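Local atomic coordinates of DUF1460 domain-containing protein (Legionella pneumophila subsp. pneumophila, PDB entry 2IM9), a protein that is of unknown function but belongs to a family resembling N-acetylmuramoyl-L-alanine amidases, and so may cleave amide bonds in peptidoglycan. Residues 29-34 / 85-90. Residues are numbered along the deposited sequence; the frame is centred on the assembly and turned at random.
Sequences AIEEQA and FPRYRV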
loop_
_atom_site.group_PDB
_atom_site.type_symbol
_atom_site.label_atom_id
_atom_site.label_comp_id
_atom_site.label_asym_id
_atom_site.label_seq_id
_atom_site.Cartn_x
_atom_site.Cartn_y
_atom_site.Cartn_z
ATOM N N ALA A 29 9.449 21.731 -3.902
ATOM C CA ALA A 29 10.514 21.773 -2.884
ATOM C C ALA A 29 10.631 20.458 -2.130
ATOM O O ALA A 29 11.731 20.006 -1.809
ATOM C CB ALA A 29 10.279 22.912 -1.915
ATOM N N ILE A 30 9.480 19.855 -1.838
ATOM C CA ILE A 30 9.439 18.566 -1.172
ATOM C C ILE A 30 10.126 17.494 -2.025
ATOM O O ILE A 30 10.958 16.721 -1.538
ATOM C CB ILE A 30 7.988 18.171 -0.830
ATOM C CG1 ILE A 30 7.413 19.139 0.210
ATOM C CG2 ILE A 30 7.927 16.729 -0.345
ATOM C CD1 ILE A 30 5.885 19.029 0.365
ATOM N N GLU A 31 9.803 17.481 -3.314
ATOM C CA GLU A 31 10.439 16.540 -4.235
ATOM C C GLU A 31 11.941 16.777 -4.348
ATOM O O GLU A 31 12.718 15.816 -4.470
ATOM C CB GLU A 31 9.788 16.627 -5.609
ATOM C CG GLU A 31 8.348 16.100 -5.649
ATOM C CD GLU A 31 7.755 16.179 -7.041
ATOM O OE1 GLU A 31 8.436 16.710 -7.954
ATOM O OE2 GLU A 31 6.600 15.734 -7.238
ATOM N N GLU A 32 12.352 18.044 -4.307
ATOM C CA GLU A 32 13.778 18.376 -4.417
ATOM C C GLU A 32 14.544 17.841 -3.234
ATOM O O GLU A 32 15.656 17.315 -3.398
ATOM C CB GLU A 32 14.019 19.888 -4.552
ATOM C CG GLU A 32 13.717 20.423 -5.936
ATOM N N GLN A 33 13.956 17.966 -2.045
ATOM C CA GLN A 33 14.542 17.386 -0.828
ATOM C C GLN A 33 14.677 15.875 -0.979
ATOM O O GLN A 33 15.712 15.287 -0.611
ATOM C CB GLN A 33 13.677 17.701 0.405
ATOM C CG GLN A 33 14.042 16.865 1.651
ATOM C CD GLN A 33 13.032 16.975 2.813
ATOM O OE1 GLN A 33 11.847 16.628 2.693
ATOM N NE2 GLN A 33 13.517 17.458 3.956
ATOM N N ALA A 34 13.625 15.241 -1.499
ATOM C CA ALA A 34 13.650 13.787 -1.719
ATOM C C ALA A 34 14.714 13.376 -2.729
ATOM O O ALA A 34 15.364 12.344 -2.546
ATOM C CB ALA A 34 12.282 13.286 -2.167
ATOM N N PHE A 85 -0.248 17.374 -4.734
ATOM C CA PHE A 85 0.705 16.858 -3.752
ATOM C C PHE A 85 1.889 16.187 -4.484
ATOM O O PHE A 85 1.761 15.804 -5.666
ATOM C CB PHE A 85 0.011 15.876 -2.804
ATOM C CG PHE A 85 -0.446 16.498 -1.509
ATOM C CD1 PHE A 85 -1.205 17.679 -1.507
ATOM C CD2 PHE A 85 -0.080 15.933 -0.291
ATOM C CE1 PHE A 85 -1.617 18.268 -0.320
ATOM C CE2 PHE A 85 -0.502 16.518 0.924
ATOM C CZ PHE A 85 -1.283 17.688 0.893
ATOM N N PRO A 86 3.040 16.065 -3.800
ATOM C CA PRO A 86 4.261 15.617 -4.471
ATOM C C PRO A 86 4.136 14.188 -4.997
ATOM O O PRO A 86 3.364 13.381 -4.467
ATOM C CB PRO A 86 5.334 15.658 -3.377
ATOM C CG PRO A 86 4.627 15.898 -2.091
ATOM C CD PRO A 86 3.231 16.345 -2.361
ATOM N N ARG A 87 4.927 13.877 -6.019
ATOM C CA ARG A 87 4.961 12.533 -6.587
ATOM C C ARG A 87 5.676 11.512 -5.706
ATOM O O ARG A 87 5.400 10.299 -5.777
ATOM C CB ARG A 87 5.627 12.608 -7.961
ATOM C CG ARG A 87 4.676 13.270 -8.944
ATOM C CD ARG A 87 5.388 13.698 -10.204
ATOM N NE ARG A 87 6.274 14.824 -9.939
ATOM C CZ ARG A 87 6.995 15.417 -10.872
ATOM N NH1 ARG A 87 6.921 14.959 -12.124
ATOM N NH2 ARG A 87 7.764 16.454 -10.545
ATOM N N TYR A 88 6.612 12.009 -4.899
ATOM C CA TYR A 88 7.324 11.215 -3.886
ATOM C C TYR A 88 7.919 12.182 -2.854
ATOM O O TYR A 88 8.083 13.381 -3.123
ATOM C CB TYR A 88 8.442 10.364 -4.506
ATOM C CG TYR A 88 9.338 11.170 -5.425
ATOM C CD1 TYR A 88 10.482 11.813 -4.932
ATOM C CD2 TYR A 88 9.028 11.299 -6.785
ATOM C CE1 TYR A 88 11.307 12.577 -5.770
ATOM C CE2 TYR A 88 9.831 12.045 -7.638
ATOM C CZ TYR A 88 10.970 12.686 -7.126
ATOM O OH TYR A 88 11.760 13.426 -7.974
ATOM N N ARG A 89 8.196 11.665 -1.665
ATOM C CA ARG A 89 8.726 12.491 -0.582
ATOM C C ARG A 89 9.369 11.624 0.477
ATOM O O ARG A 89 9.116 10.411 0.538
ATOM C CB ARG A 89 7.602 13.335 0.039
ATOM C CG ARG A 89 6.537 12.514 0.754
ATOM C CD ARG A 89 5.254 13.295 0.931
ATOM N NE ARG A 89 5.447 14.517 1.744
ATOM C CZ ARG A 89 4.496 15.427 1.979
ATOM N NH1 ARG A 89 3.283 15.293 1.461
ATOM N NH2 ARG A 89 4.770 16.509 2.727
ATOM N N VAL A 90 10.190 12.238 1.327
ATOM C CA VAL A 90 10.836 11.478 2.413
ATOM C C VAL A 90 10.501 12.025 3.793
ATOM O O VAL A 90 11.059 11.558 4.793
ATOM C CB VAL A 90 12.366 11.439 2.241
ATOM C CG1 VAL A 90 12.736 10.622 0.990
ATOM C CG2 VAL A 90 12.939 12.866 2.164
HETATM O O HOH W 1 10.838 15.035 0.767
#
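Glu31 reaches from helix 27-45 to Arg87 in the loop that precedes helix 95-107, and its side chain illustrates how a buried carboxylate can bind a loop through both backbone and side chain. At its root, Glu31 CB lies 4.3 Å from Tyr88 CE1. CG sits anti to the carbonyl carbon (chi1 -69°) and passes Pro86 CB and the carbonyl oxygen of Tyr88; from there the chain runs fully extended, carrying the carboxylate to the Arg87 backbone. Glu31 OE2 takes two bonds there: the backbone N of Arg87 comes to its anti side at 2.8 Å, nearly straight, while Arg87 NE meets it on the syn side, in the plane of the guanidinium. Glu31 OE1 receives Arg87 NH2 at 2.7 Å through its syn lone pair, completing a side-on, two-nitrogen salt bridge in which the carboxylate and guanidinium planes are 36° apart.

Apolar contacts continue along the same helix. Ile30 packs CG2 against Arg89 CB (3.4 Å) and Pro86 CG, and lays CD1 over one face of the Arg89 guanidinium, whose NE is paired with Asp91. Ala34 CB meets the edge of the Tyr88 ring at CD1 (3.6 Å), the hydroxyl of that tyrosine bonding to Asn35 and Gln115. Beyond, one water donates to Ile30 O and Gln33 OE1 and accepts from Val90 N.

With three donors from one residue shared between its oxygens, the carboxylate of Glu31 is probably kept ionised despite burial, and it ties the N-terminal helix to a loop of the amidase-like region by charge and backbone together.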